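Local structure of Exo-beta-1,3-glucanase (Streptomyces sp. SirexAA-E, 4PEY) at residues A[75-80]-A[113-118]; A[82-87]-A[134-139]; A[177-182]-A[219-224]. The protein hydrolyses laminarin and laminarioligosaccharides as a secreted exo-beta-1,3-glucanase of glycoside hydrolase family 55, giving glucose and laminaribiose as end products. The protein carries 1 engineered substitution. All coordinates share one frame; numbering follows the deposited sequence.

From the N terminus, the chain first lays down strand 75-79 and then the turn at 82-87. Contact 1 closes a loop of 32 residues by bringing 113-118 back beside 75-80. Contact 2 opens before that loop is shut and ends later, joining 82-87 to 134-139, so contacts 1 and 2 cross. They also touch, since Leu115 O and Leu117 N both face backbone atoms of His138. Contact 3 follows in series and links 177-182 to 219-224. Its Lys222 forms a salt bridge to Glu113, and Phe224 packs on Arg136. In the N-terminal beta-helix, contact 1 joins neighbouring turns, while contacts 2 and 3 each reach past an intervening strand.

Contact 1: residues A[75-80]-A[113-118]; sequences TSIAGL and ENLALN
Gly79 meets the backbone of Glu113 and the side chains of Asn114 and Leu115. The two segments lie on successive turns of a parallel beta-helix, the fold of family 55. Ala78 and Glu113 form a parallel bridge, and their CB atoms stand on the same face of the sheet. Glu113 N donates to Ile77 O at 3.0 Å, and Gly79 N donates to Glu113 O at 3.1 Å. The strand then gives way to a corner at Asn114. Its CG lies anti to the backbone N (chi1 -161°), which carries the amide over the Gly79 carbonyl. Asn114 ND2 meets Gly79 O at 3.0 Å from above the carbonyl plane, not on a lone pair. The same ND2 also donates to Gly81 O, so this one amide nitrogen bridges two carbonyls of the neighbouring turn. Leu115 comes in at the nitrogen end of the glycine. Leu115 CD2 sits 3.5 Å from Gly79 N, close against the bare glycine backbone. Ile77 and Leu115 cross at about a right angle and join the apolar packing with Val93 and Thr87 of strand 87-94. The Glu113 carboxylate turns to Lys222 in a salt bridge. Where the Ile77 and Leu115 side chains meet, Ile77 CG1 lies 4.1 Å from Leu115 CD1.

Contact 2: residues A[82-87]-A[134-139]; sequences LNPDDT and FRRMHV
The His138 ring takes the carboxylate of Asp85 at its edge, and in one of its two conformers the Arg136 guanidinium takes the carbonyl of Leu82 at its own edge. His138 ND1 donates to Asp85 OD1 at 2.7 Å. The bond is almost straight, with an angle of 178° at the hydrogen. OD1 lies in the ring plane and accepts on its syn lone pair, while the carboxylate stands nearly perpendicular to the ring. CG of His138 is anti to the backbone N (chi1 -176°), and this swings ND1 toward the short 3-10 turn at 84-86. The other ring nitrogen, NE2, bonds to Asp164, so the imidazole is fixed at both nitrogens. A phenylalanine here would probably leave both Asp85 and Asp164 without their hydrogen-bond partner. Arg136 reaches the residues just before the turn, with a chain extended from CG to NE. In that conformer Arg136 NH1 donates to Leu82 O at 2.8 Å, with Leu82 O somewhat tilted from the guanidinium plane, and the Asn83 amide and guanidinium planes are 15° apart. This grip is less certain than the His138-Asp85 bond. Pro84 fills the space between the two. Pro84 CG rests 3.6 Å from Arg136 CG and 3.4 Å from Arg136 O, and the two side chains cross at about a right angle. Asp86 OD2 accepts from Asn83 N at 3.0 Å, linking the residue before the turn to its last residue. Trp248 covers Asn83 and Pro84 from a loop. The turn leads into strand 87-94, and Ala116 of strand 116-118 packs on both Asp85 and His138. The contact thus joins the corner before strand 87-94 to the corner between strands 134-135 and 138-144 of the beta-helix.

Contact 3: residues A[177-182]-A[219-224]; sequences TRDSSV and SREKPF
Arg178 reaches across to Glu221 and grips its carboxylate with two nitrogens. From CB the chain sets out between the backbone N and the carbonyl carbon (chi1 74°) and then runs extended from CG to NE. The side chain also touches Tyr157 and Ala159 of strand 157-159. Arg178 CZ brings the guanidinium end-on to the carboxylate, 3.6 Å from Glu221 OE1. Arg178 NH1 donates to Glu221 OE2 at 2.9 Å, and Arg178 NH2 donates to Glu221 OE1 at the same 2.9 Å. The two planes are turned 37° apart. OE1 is met from above the carboxylate plane, whereas OE2 is met on its syn side. Over one face of the guanidinium lies Ser219 CB, 3.7 Å from Arg178 NH1. Arg178 NH1 also bonds to Asp179 OD2 at 2.8 Å. Ser219 OG donates to the same Asp179 OD2 at 2.7 Å, from the opposite face of the carboxylate plane. Asp179 OD1 is taken by Thr216. The Asp179 and Glu221 carboxylates come close, and the shared Arg178 probably offsets their repulsion. Arg240 adds a second positive partner for Glu221, while Asp397 pairs with Arg178 NH2. The result is a buried salt-bridge network at a corner of the beta-helix. It joins the bend between strands 174-178 and 180-182 to the end of strand 210-220, with strand 231-243 packed against Asp179, Ser219 and Glu221.

Contact 1: residues A[75-80]-A[113-118]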
ATOM      1  N   THR A  75       5.566 -12.968  -1.726  1.00 11.86           N
ATOM      2  CA  THR A  75       6.957 -13.143  -1.362  1.00 11.47           C
ATOM      3  C   THR A  75       7.512 -11.794  -0.913  1.00 11.77           C
ATOM      4  O   THR A  75       7.431 -10.818  -1.656  1.00 12.79           O
ATOM      5  CB  THR A  75       7.783 -13.699  -2.547  1.00 11.80           C
ATOM      6  OG1 THR A  75       7.220 -14.949  -2.974  1.00 12.93           O
ATOM      7  CG2 THR A  75       9.210 -13.928  -2.136  1.00 13.35           C
ATOM      8  N   SER A  76       8.042 -11.735   0.310  1.00 11.07           N
ATOM      9  CA  SER A  76       8.789 -10.567   0.757  1.00 10.43           C
ATOM     10  C   SER A  76      10.272 -10.892   0.716  1.00 11.98           C
ATOM     11  O   SER A  76      10.671 -12.038   0.946  1.00 12.72           O
ATOM     12  CB  SER A  76       8.388 -10.142   2.177  1.00 11.35           C
ATOM     13  OG  SER A  76       8.627 -11.176   3.118  1.00 12.36           O
ATOM     14  N   ILE A  77      11.093  -9.891   0.416  1.00 11.59           N
ATOM     15  CA  ILE A  77      12.538 -10.081   0.500  1.00 11.80           C
ATOM     16  C   ILE A  77      13.132  -8.888   1.228  1.00 11.67           C
ATOM     17  O   ILE A  77      12.714  -7.750   1.017  1.00 12.20           O
ATOM     18  CB  ILE A  77      13.187 -10.277  -0.900  1.00 11.88           C
ATOM     19  CG1 ILE A  77      14.674 -10.616  -0.763  1.00 12.92           C
ATOM     20  CG2 ILE A  77      12.965  -9.064  -1.802  1.00 12.32           C
ATOM     21  CD1 ILE A  77      15.280 -11.154  -2.044  1.00 14.08           C
ATOM     22  N   ALA A  78      14.068  -9.152   2.128  1.00 10.88           N
ATOM     23  CA  ALA A  78      14.653  -8.077   2.914  1.00 11.43           C
ATOM     24  C   ALA A  78      16.023  -8.432   3.463  1.00 11.80           C
ATOM     25  O   ALA A  78      16.363  -9.608   3.631  1.00 12.84           O
ATOM     26  CB  ALA A  78      13.719  -7.694   4.072  1.00 12.79           C
ATOM     27  N   GLY A  79      16.796  -7.391   3.749  1.00 11.70           N
ATOM     28  CA  GLY A  79      18.043  -7.532   4.480  1.00 11.26           C
ATOM     29  C   GLY A  79      17.819  -7.379   5.975  1.00 13.42           C
ATOM     30  O   GLY A  79      16.803  -6.832   6.420  1.00 13.54           O
ATOM     31  N   LEU A  80      18.787  -7.856   6.748  1.00 13.69           N
ATOM     32  CA  LEU A  80      18.682  -7.884   8.201  1.00 15.03           C
ATOM     33  C   LEU A  80      19.738  -7.005   8.877  1.00 16.65           C
ATOM     34  O   LEU A  80      20.041  -7.183  10.051  1.00 15.33           O
ATOM     35  CB  LEU A  80      18.793  -9.327   8.706  1.00 15.12           C
ATOM     36  CG  LEU A  80      17.627 -10.265   8.378  1.00 14.57           C
ATOM     37  CD1 LEU A  80      18.014 -11.731   8.630  1.00 15.21           C
ATOM     38  CD2 LEU A  80      16.378  -9.885   9.183  1.00 15.10           C
ATOM     39  N   GLU A 113      12.738  -4.708   0.920  1.00 11.30           N
ATOM     40  CA  GLU A 113      13.127  -3.750   1.951  1.00 11.32           C
ATOM     41  C   GLU A 113      14.564  -3.943   2.445  1.00 11.29           C
ATOM     42  O   GLU A 113      15.038  -5.065   2.593  1.00 11.92           O
ATOM     43  CB  GLU A 113      12.147  -3.843   3.136  1.00 11.50           C
ATOM     44  CG  GLU A 113      12.376  -2.840   4.265  1.00 12.66           C
ATOM     45  CD  GLU A 113      11.226  -2.813   5.262  1.00 12.06           C
ATOM     46  OE1 GLU A 113      10.603  -3.878   5.507  1.00 13.28           O
ATOM     47  OE2 GLU A 113      10.935  -1.723   5.804  1.00 14.82           O
ATOM     48  N   ASN A 114      15.252  -2.834   2.698  1.00 10.84           N
ATOM     49  CA  ASN A 114      16.491  -2.858   3.489  1.00 11.06           C
ATOM     50  C   ASN A 114      17.627  -3.652   2.843  1.00 11.57           C
ATOM     51  O   ASN A 114      18.338  -4.416   3.509  1.00 12.90           O
ATOM     52  CB  ASN A 114      16.195  -3.399   4.901  1.00 12.36           C
ATOM     53  CG  ASN A 114      17.282  -3.041   5.910  1.00 12.31           C
ATOM     54  OD1 ASN A 114      17.937  -2.005   5.789  1.00 12.41           O
ATOM     55  ND2 ASN A 114      17.471  -3.898   6.915  1.00 13.38           N
ATOM     56  N   LEU A 115      17.800  -3.438   1.542  1.00 12.31           N
ATOM     57  CA  LEU A 115      18.881  -4.045   0.772  1.00 10.90           C
ATOM     58  C   LEU A 115      19.583  -3.003  -0.080  1.00 12.34           C
ATOM     59  O   LEU A 115      18.958  -2.030  -0.523  1.00 13.27           O
ATOM     60  CB  LEU A 115      18.354  -5.153  -0.149  1.00 12.25           C
ATOM     61  CG  LEU A 115      17.762  -6.410   0.482  1.00 12.50           C
ATOM     62  CD1 LEU A 115      16.913  -7.148  -0.530  1.00 16.02           C
ATOM     63  CD2 LEU A 115      18.875  -7.306   0.995  1.00 13.88           C
ATOM     64  N   ALA A 116      20.871  -3.224  -0.332  1.00 12.71           N
ATOM     65  CA  ALA A 116      21.585  -2.477  -1.366  1.00 12.57           C
ATOM     66  C   ALA A 116      21.755  -3.377  -2.591  1.00 12.60           C
ATOM     67  O   ALA A 116      22.094  -4.561  -2.456  1.00 14.22           O
ATOM     68  CB  ALA A 116      22.939  -1.986  -0.860  1.00 14.74           C
ATOM     69  N   LEU A 117      21.484  -2.831  -3.775  1.00 13.13           N
ATOM     70  CA  LEU A 117      21.539  -3.604  -5.016  1.00 11.91           C
ATOM     71  C   LEU A 117      22.570  -3.034  -5.981  1.00 12.23           C
ATOM     72  O   LEU A 117      22.616  -1.821  -6.218  1.00 13.34           O
ATOM     73  CB  LEU A 117      20.175  -3.632  -5.708  1.00 12.66           C
ATOM     74  CG  LEU A 117      18.982  -4.070  -4.868  1.00 13.53           C
ATOM     75  CD1 LEU A 117      17.724  -4.013  -5.721  1.00 14.72           C
ATOM     76  CD2 LEU A 117      19.183  -5.470  -4.300  1.00 14.79           C
ATOM     77  N   ASN A 118      23.391  -3.927  -6.524  1.00 13.60           N
ATOM     78  CA  ASN A 118      24.357  -3.612  -7.572  1.00 14.59           C
ATOM     79  C   ASN A 118      23.937  -4.396  -8.821  1.00 15.53           C
ATOM     80  O   ASN A 118      24.465  -5.482  -9.078  1.00 15.53           O
ATOM     81  CB  ASN A 118      25.778  -3.984  -7.114  1.00 12.78           C
ATOM     82  CG  ASN A 118      26.854  -3.578  -8.110  1.00 13.58           C
ATOM     83  OD1 ASN A 118      26.673  -2.656  -8.909  1.00 15.73           O
ATOM     84  ND2 ASN A 118      27.996  -4.261  -8.049  1.00 13.66           N
TER

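Contact 2: residues A[82-87]-A[134-139]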
ATOM      1  N   LEU A  82      21.090  -3.106  10.128  1.00 17.95           N
ATOM      2  CA  LEU A  82      20.484  -1.894  10.648  1.00 19.03           C
ATOM      3  C   LEU A  82      20.322  -0.890   9.511  1.00 18.44           C
ATOM      4  O   LEU A  82      19.381  -0.096   9.494  1.00 20.46           O
ATOM      5  CB  LEU A  82      21.332  -1.309  11.778  1.00 22.03           C
ATOM      6  CG  LEU A  82      20.756  -0.089  12.490  1.00 26.95           C
ATOM      7  CD1 LEU A  82      19.399  -0.402  13.117  1.00 27.82           C
ATOM      8  CD2 LEU A  82      21.739   0.394  13.534  1.00 28.31           C
ATOM      9  N   ASN A  83      21.242  -0.953   8.551  1.00 18.68           N
ATOM     10  CA  ASN A  83      21.241  -0.059   7.402  1.00 19.10           C
ATOM     11  C   ASN A  83      21.214  -0.849   6.088  1.00 16.73           C
ATOM     12  O   ASN A  83      21.690  -1.986   6.032  1.00 16.30           O
ATOM     13  CB  ASN A  83      22.466   0.861   7.465  1.00 21.45           C
ATOM     14  CG  ASN A  83      22.382   1.863   8.605  1.00 26.44           C
ATOM     15  OD1 ASN A  83      23.174   1.822   9.554  1.00 31.45           O
ATOM     16  ND2 ASN A  83      21.416   2.770   8.521  1.00 25.93           N
ATOM     17  N   PRO A  84      20.648  -0.257   5.023  1.00 16.17           N
ATOM     18  CA  PRO A  84      20.508  -1.009   3.765  1.00 15.76           C
ATOM     19  C   PRO A  84      21.843  -1.514   3.195  1.00 15.47           C
ATOM     20  O   PRO A  84      21.909  -2.638   2.697  1.00 15.32           O
ATOM     21  CB  PRO A  84      19.861   0.011   2.815  1.00 18.43           C
ATOM     22  CG  PRO A  84      19.210   1.013   3.706  1.00 20.50           C
ATOM     23  CD  PRO A  84      20.039   1.085   4.946  1.00 16.77           C
ATOM     24  N   ASP A  85      22.897  -0.709   3.274  1.00 14.71           N
ATOM     25  CA  ASP A  85      24.173  -1.114   2.688  1.00 14.11           C
ATOM     26  C   ASP A  85      24.862  -2.218   3.497  1.00 15.36           C
ATOM     27  O   ASP A  85      25.886  -2.742   3.074  1.00 16.71           O
ATOM     28  CB  ASP A  85      25.101   0.095   2.531  1.00 16.11           C
ATOM     29  CG  ASP A  85      24.623   1.051   1.447  1.00 18.33           C
ATOM     30  OD1 ASP A  85      24.608   0.648   0.260  1.00 16.60           O
ATOM     31  OD2 ASP A  85      24.248   2.195   1.775  1.00 21.51           O
ATOM     32  N   ASP A  86      24.291  -2.586   4.645  1.00 15.18           N
ATOM     33  CA  ASP A  86      24.817  -3.715   5.412  1.00 14.85           C
ATOM     34  C   ASP A  86      24.558  -5.038   4.702  1.00 15.08           C
ATOM     35  O   ASP A  86      25.242  -6.028   4.959  1.00 16.15           O
ATOM     36  CB  ASP A  86      24.202  -3.773   6.812  1.00 15.96           C
ATOM     37  CG  ASP A  86      24.582  -2.588   7.668  1.00 18.60           C
ATOM     38  OD1 ASP A  86      25.586  -1.913   7.359  1.00 21.20           O
ATOM     39  OD2 ASP A  86      23.878  -2.343   8.669  1.00 19.57           O
ATOM     40  N   THR A  87      23.567  -5.052   3.813  1.00 13.95           N
ATOM     41  CA  THR A  87      23.207  -6.267   3.088  1.00 14.02           C
ATOM     42  C   THR A  87      23.180  -5.954   1.603  1.00 12.69           C
ATOM     43  O   THR A  87      22.221  -5.363   1.108  1.00 14.46           O
ATOM     44  CB  THR A  87      21.833  -6.827   3.533  1.00 13.95           C
ATOM     45  OG1 THR A  87      21.767  -6.838   4.965  1.00 13.82           O
ATOM     46  CG2 THR A  87      21.646  -8.248   3.028  1.00 14.17           C
ATOM     47  N   PHE A 134       8.511  -0.854  -2.022  1.00 10.44           N
ATOM     48  CA  PHE A 134       9.952  -0.818  -2.225  1.00 12.11           C
ATOM     49  C   PHE A 134      10.458   0.210  -1.204  1.00 11.31           C
ATOM     50  O   PHE A 134      10.341   1.423  -1.427  1.00 11.33           O
ATOM     51  CB  PHE A 134      10.233  -0.418  -3.681  1.00 10.62           C
ATOM     52  CG  PHE A 134      11.644  -0.655  -4.175  1.00 11.41           C
ATOM     53  CD1 PHE A 134      12.003  -1.872  -4.739  1.00 12.34           C
ATOM     54  CD2 PHE A 134      12.576   0.379  -4.183  1.00 12.10           C
ATOM     55  CE1 PHE A 134      13.285  -2.086  -5.249  1.00 12.58           C
ATOM     56  CE2 PHE A 134      13.857   0.176  -4.703  1.00 12.47           C
ATOM     57  CZ  PHE A 134      14.209  -1.063  -5.226  1.00 14.56           C
ATOM     58  N   ARG A 135      10.958  -0.271  -0.062  1.00 11.41           N
ATOM     59  CA  ARG A 135      11.322   0.590   1.075  1.00 11.23           C
ATOM     60  C   ARG A 135      12.767   0.438   1.520  1.00 10.80           C
ATOM     61  O   ARG A 135      13.292  -0.667   1.533  1.00 11.13           O
ATOM     62  CB  ARG A 135      10.452   0.281   2.298  1.00 11.38           C
ATOM     63  CG  ARG A 135       8.977   0.611   2.185  1.00 10.87           C
ATOM     64  CD  ARG A 135       8.256   0.190   3.470  1.00 11.08           C
ATOM     65  NE  ARG A 135       6.809   0.410   3.410  1.00 11.12           N
ATOM     66  CZ  ARG A 135       6.193   1.544   3.730  1.00 10.53           C
ATOM     67  NH1 ARG A 135       6.892   2.603   4.137  1.00 11.10           N
ATOM     68  NH2 ARG A 135       4.866   1.619   3.622  1.00 10.57           N
ATOM     69  N   ARG A 136      13.392   1.540   1.921  1.00 10.94           N
ATOM     70  CA  ARG A 136      14.721   1.489   2.538  0.51 11.57           C
ATOM     71  C   ARG A 136      15.694   0.711   1.652  1.00 11.87           C
ATOM     72  O   ARG A 136      16.471  -0.115   2.130  1.00 12.49           O
ATOM     73  CB  ARG A 136      14.638   0.865   3.947  0.51 15.12           C
ATOM     74  CG  ARG A 136      15.769   1.241   4.901  0.51 16.77           C
ATOM     75  CD  ARG A 136      15.644   0.478   6.230  0.51 14.01           C
ATOM     76  NE  ARG A 136      16.710   0.802   7.180  0.51 14.29           N
ATOM     77  CZ  ARG A 136      16.670   1.829   8.020  0.51 15.75           C
ATOM     78  NH1 ARG A 136      17.680   2.050   8.853  0.51 19.42           N
ATOM     79  NH2 ARG A 136      15.619   2.635   8.027  0.51 17.06           N
ATOM     80  N   MET A 137      15.646   0.990   0.353  1.00 10.80           N
ATOM     81  CA  MET A 137      16.516   0.333  -0.616  1.00 10.67           C
ATOM     82  C   MET A 137      17.610   1.281  -1.081  1.00 10.90           C
ATOM     83  O   MET A 137      17.379   2.486  -1.219  1.00 13.36           O
ATOM     84  CB  MET A 137      15.704  -0.144  -1.831  1.00 12.39           C
ATOM     85  CG  MET A 137      14.616  -1.156  -1.489  1.00 12.03           C
ATOM     86  SD  MET A 137      15.241  -2.784  -1.000  1.00 11.54           S
ATOM     87  CE  MET A 137      15.887  -3.403  -2.555  1.00 12.67           C
ATOM     88  N   HIS A 138      18.791   0.734  -1.365  1.00 11.44           N
ATOM     89  CA  HIS A 138      19.837   1.502  -2.027  1.00 11.46           C
ATOM     90  C   HIS A 138      20.167   0.851  -3.357  1.00 12.93           C
ATOM     91  O   HIS A 138      20.799  -0.203  -3.385  1.00 13.25           O
ATOM     92  CB  HIS A 138      21.112   1.603  -1.181  1.00 11.66           C
ATOM     93  CG  HIS A 138      22.163   2.473  -1.803  1.00 11.66           C
ATOM     94  ND1 HIS A 138      23.502   2.379  -1.481  1.00 13.98           N
ATOM     95  CD2 HIS A 138      22.070   3.438  -2.749  1.00 13.01           C
ATOM     96  CE1 HIS A 138      24.184   3.267  -2.187  1.00 14.81           C
ATOM     97  NE2 HIS A 138      23.338   3.914  -2.973  1.00 14.46           N
ATOM     98  N   VAL A 139      19.749   1.472  -4.458  1.00 11.68           N
ATOM     99  CA  VAL A 139      20.066   0.921  -5.774  1.00 11.68           C
ATOM    100  C   VAL A 139      21.275   1.653  -6.338  1.00 13.32           C
ATOM    101  O   VAL A 139      21.217   2.861  -6.604  1.00 13.41           O
ATOM    102  CB  VAL A 139      18.882   1.026  -6.758  1.00 12.23           C
ATOM    103  CG1 VAL A 139      19.248   0.356  -8.078  1.00 14.23           C
ATOM    104  CG2 VAL A 139      17.635   0.375  -6.161  1.00 14.53           C
TER

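Contact 3: residues A[177-182]-A[219-224]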
ATOM      1  N   THR A 177       6.425   8.435  -4.763  1.00  9.79           N
ATOM      2  CA  THR A 177       7.738   8.311  -4.144  1.00 10.80           C
ATOM      3  C   THR A 177       7.792   9.287  -2.981  1.00 10.00           C
ATOM      4  O   THR A 177       7.455  10.467  -3.162  1.00 11.01           O
ATOM      5  CB  THR A 177       8.881   8.639  -5.145  1.00 10.69           C
ATOM      6  OG1 THR A 177       8.713   7.880  -6.349  1.00 11.92           O
ATOM      7  CG2 THR A 177      10.265   8.362  -4.538  1.00 11.08           C
ATOM      8  N   ARG A 178       8.197   8.833  -1.794  1.00 11.40           N
ATOM      9  CA  ARG A 178       8.413   9.797  -0.709  1.00 11.72           C
ATOM     10  C   ARG A 178       9.726   9.608   0.029  1.00 10.67           C
ATOM     11  O   ARG A 178      10.260   8.498   0.128  1.00 10.86           O
ATOM     12  CB  ARG A 178       7.262   9.793   0.306  1.00 16.38           C
ATOM     13  CG  ARG A 178       7.195   8.618   1.228  1.00 15.34           C
ATOM     14  CD  ARG A 178       6.404   8.921   2.539  1.00 13.81           C
ATOM     15  NE  ARG A 178       6.430   7.721   3.369  1.00 11.74           N
ATOM     16  CZ  ARG A 178       7.480   7.332   4.093  1.00 10.49           C
ATOM     17  NH1 ARG A 178       8.577   8.082   4.153  1.00 12.26           N
ATOM     18  NH2 ARG A 178       7.432   6.188   4.761  1.00 11.16           N
ATOM     19  N   ASP A 179      10.251  10.738   0.496  1.00 11.33           N
ATOM     20  CA  ASP A 179      11.358  10.786   1.449  1.00 11.81           C
ATOM     21  C   ASP A 179      12.514   9.916   0.978  1.00 11.91           C
ATOM     22  O   ASP A 179      12.920   8.963   1.639  1.00 13.38           O
ATOM     23  CB  ASP A 179      10.844  10.387   2.833  1.00 12.67           C
ATOM     24  CG  ASP A 179       9.706  11.283   3.289  1.00 13.73           C
ATOM     25  OD1 ASP A 179       9.616  12.415   2.763  1.00 12.23           O
ATOM     26  OD2 ASP A 179       8.901  10.871   4.144  1.00 14.15           O
ATOM     27  N   SER A 180      13.014  10.273  -0.199  1.00 12.01           N
ATOM     28  CA  SER A 180      13.970   9.463  -0.939  1.00 11.78           C
ATOM     29  C   SER A 180      14.959  10.363  -1.666  1.00 11.88           C
ATOM     30  O   SER A 180      14.865  11.590  -1.605  1.00 12.80           O
ATOM     31  CB  SER A 180      13.242   8.564  -1.955  1.00 10.85           C
ATOM     32  OG  SER A 180      12.477   7.540  -1.328  1.00 11.53           O
ATOM     33  N   SER A 181      15.898   9.735  -2.358  1.00 11.75           N
ATOM     34  CA  SER A 181      16.854  10.423  -3.209  1.00 13.28           C
ATOM     35  C   SER A 181      16.927   9.689  -4.542  1.00 14.94           C
ATOM     36  O   SER A 181      17.069   8.469  -4.562  1.00 14.05           O
ATOM     37  CB  SER A 181      18.231  10.467  -2.538  1.00 17.05           C
ATOM     38  OG  SER A 181      19.232  10.925  -3.428  1.00 19.64           O
ATOM     39  N   VAL A 182      16.803  10.414  -5.651  1.00 14.36           N
ATOM     40  CA  VAL A 182      16.967   9.798  -6.973  1.00 13.58           C
ATOM     41  C   VAL A 182      17.981  10.586  -7.807  1.00 13.21           C
ATOM     42  O   VAL A 182      18.061  11.820  -7.706  1.00 15.33           O
ATOM     43  CB  VAL A 182      15.617   9.693  -7.751  1.00 13.68           C
ATOM     44  CG1 VAL A 182      14.615   8.860  -6.966  1.00 14.03           C
ATOM     45  CG2 VAL A 182      15.049  11.076  -8.095  1.00 13.39           C
ATOM     46  N   SER A 219       6.047  11.784   8.469  1.00 13.10           N
ATOM     47  CA  SER A 219       6.233  10.397   8.076  1.00 12.71           C
ATOM     48  C   SER A 219       6.968   9.667   9.184  1.00 12.73           C
ATOM     49  O   SER A 219       7.667  10.276  10.005  1.00 14.77           O
ATOM     50  CB  SER A 219       6.983  10.270   6.743  1.00 14.00           C
ATOM     51  OG  SER A 219       8.290  10.813   6.814  1.00 14.36           O
ATOM     52  N   ARG A 220       6.772   8.361   9.234  1.00 11.89           N
ATOM     53  CA  ARG A 220       7.463   7.541  10.213  1.00 13.06           C
ATOM     54  C   ARG A 220       7.779   6.228   9.535  1.00 12.31           C
ATOM     55  O   ARG A 220       6.867   5.519   9.132  1.00 14.39           O
ATOM     56  CB  ARG A 220       6.610   7.324  11.458  1.00 13.84           C
ATOM     57  CG  ARG A 220       7.334   6.560  12.562  1.00 13.34           C
ATOM     58  CD  ARG A 220       6.486   6.525  13.829  1.00 13.98           C
ATOM     59  NE  ARG A 220       5.218   5.827  13.615  1.00 11.62           N
ATOM     60  CZ  ARG A 220       4.126   6.008  14.364  1.00 10.81           C
ATOM     61  NH1 ARG A 220       4.141   6.867  15.381  1.00 13.07           N
ATOM     62  NH2 ARG A 220       3.013   5.331  14.093  1.00 12.52           N
ATOM     63  N   GLU A 221       9.059   5.914   9.372  1.00 13.05           N
ATOM     64  CA  GLU A 221       9.394   4.750   8.567  1.00 12.47           C
ATOM     65  C   GLU A 221       8.881   3.458   9.205  1.00 12.05           C
ATOM     66  O   GLU A 221       8.800   3.318  10.439  1.00 13.32           O
ATOM     67  CB  GLU A 221      10.900   4.670   8.306  1.00 12.08           C
ATOM     68  CG  GLU A 221      11.477   5.906   7.614  1.00 12.39           C
ATOM     69  CD  GLU A 221      10.718   6.323   6.344  1.00 13.01           C
ATOM     70  OE1 GLU A 221      10.140   5.460   5.646  1.00 13.90           O
ATOM     71  OE2 GLU A 221      10.711   7.538   6.042  1.00 12.70           O
ATOM     72  N   LYS A 222       8.501   2.527   8.339  1.00 11.05           N
ATOM     73  CA  LYS A 222       7.943   1.248   8.766  1.00 11.29           C
ATOM     74  C   LYS A 222       8.934   0.439   9.602  1.00 12.41           C
ATOM     75  O   LYS A 222      10.110   0.344   9.250  1.00 12.55           O
ATOM     76  CB  LYS A 222       7.517   0.444   7.539  1.00 12.84           C
ATOM     77  CG  LYS A 222       6.748  -0.813   7.871  1.00 13.61           C
ATOM     78  CD  LYS A 222       6.489  -1.645   6.620  1.00 13.93           C
ATOM     79  CE  LYS A 222       7.763  -2.315   6.136  1.00 15.88           C
ATOM     80  NZ  LYS A 222       8.307  -3.377   7.062  1.00 17.64           N
ATOM     81  N   PRO A 223       8.469  -0.139  10.726  1.00 11.82           N
ATOM     82  CA  PRO A 223       9.357  -1.018  11.493  1.00 12.28           C
ATOM     83  C   PRO A 223       9.805  -2.225  10.671  1.00 11.94           C
ATOM     84  O   PRO A 223       9.076  -2.669   9.772  1.00 12.19           O
ATOM     85  CB  PRO A 223       8.485  -1.456  12.680  1.00 13.20           C
ATOM     86  CG  PRO A 223       7.482  -0.333  12.836  1.00 13.93           C
ATOM     87  CD  PRO A 223       7.188   0.099  11.420  1.00 12.93           C
ATOM     88  N   PHE A 224      10.988  -2.746  10.964  1.00 12.40           N
ATOM     89  CA  PHE A 224      11.490  -3.907  10.232  1.00 13.16           C
ATOM     90  C   PHE A 224      12.356  -4.793  11.123  1.00 13.12           C
ATOM     91  O   PHE A 224      13.007  -4.325  12.075  1.00 14.41           O
ATOM     92  CB  PHE A 224      12.279  -3.472   8.984  1.00 13.59           C
ATOM     93  CG  PHE A 224      13.451  -2.579   9.291  1.00 13.30           C
ATOM     94  CD1 PHE A 224      14.720  -3.115   9.477  1.00 14.57           C
ATOM     95  CD2 PHE A 224      13.284  -1.205   9.410  1.00 13.78           C
ATOM     96  CE1 PHE A 224      15.808  -2.296   9.769  1.00 13.99           C
ATOM     97  CE2 PHE A 224      14.366  -0.378   9.713  1.00 13.63           C
ATOM     98  CZ  PHE A 224      15.628  -0.927   9.892  1.00 13.93           C
TER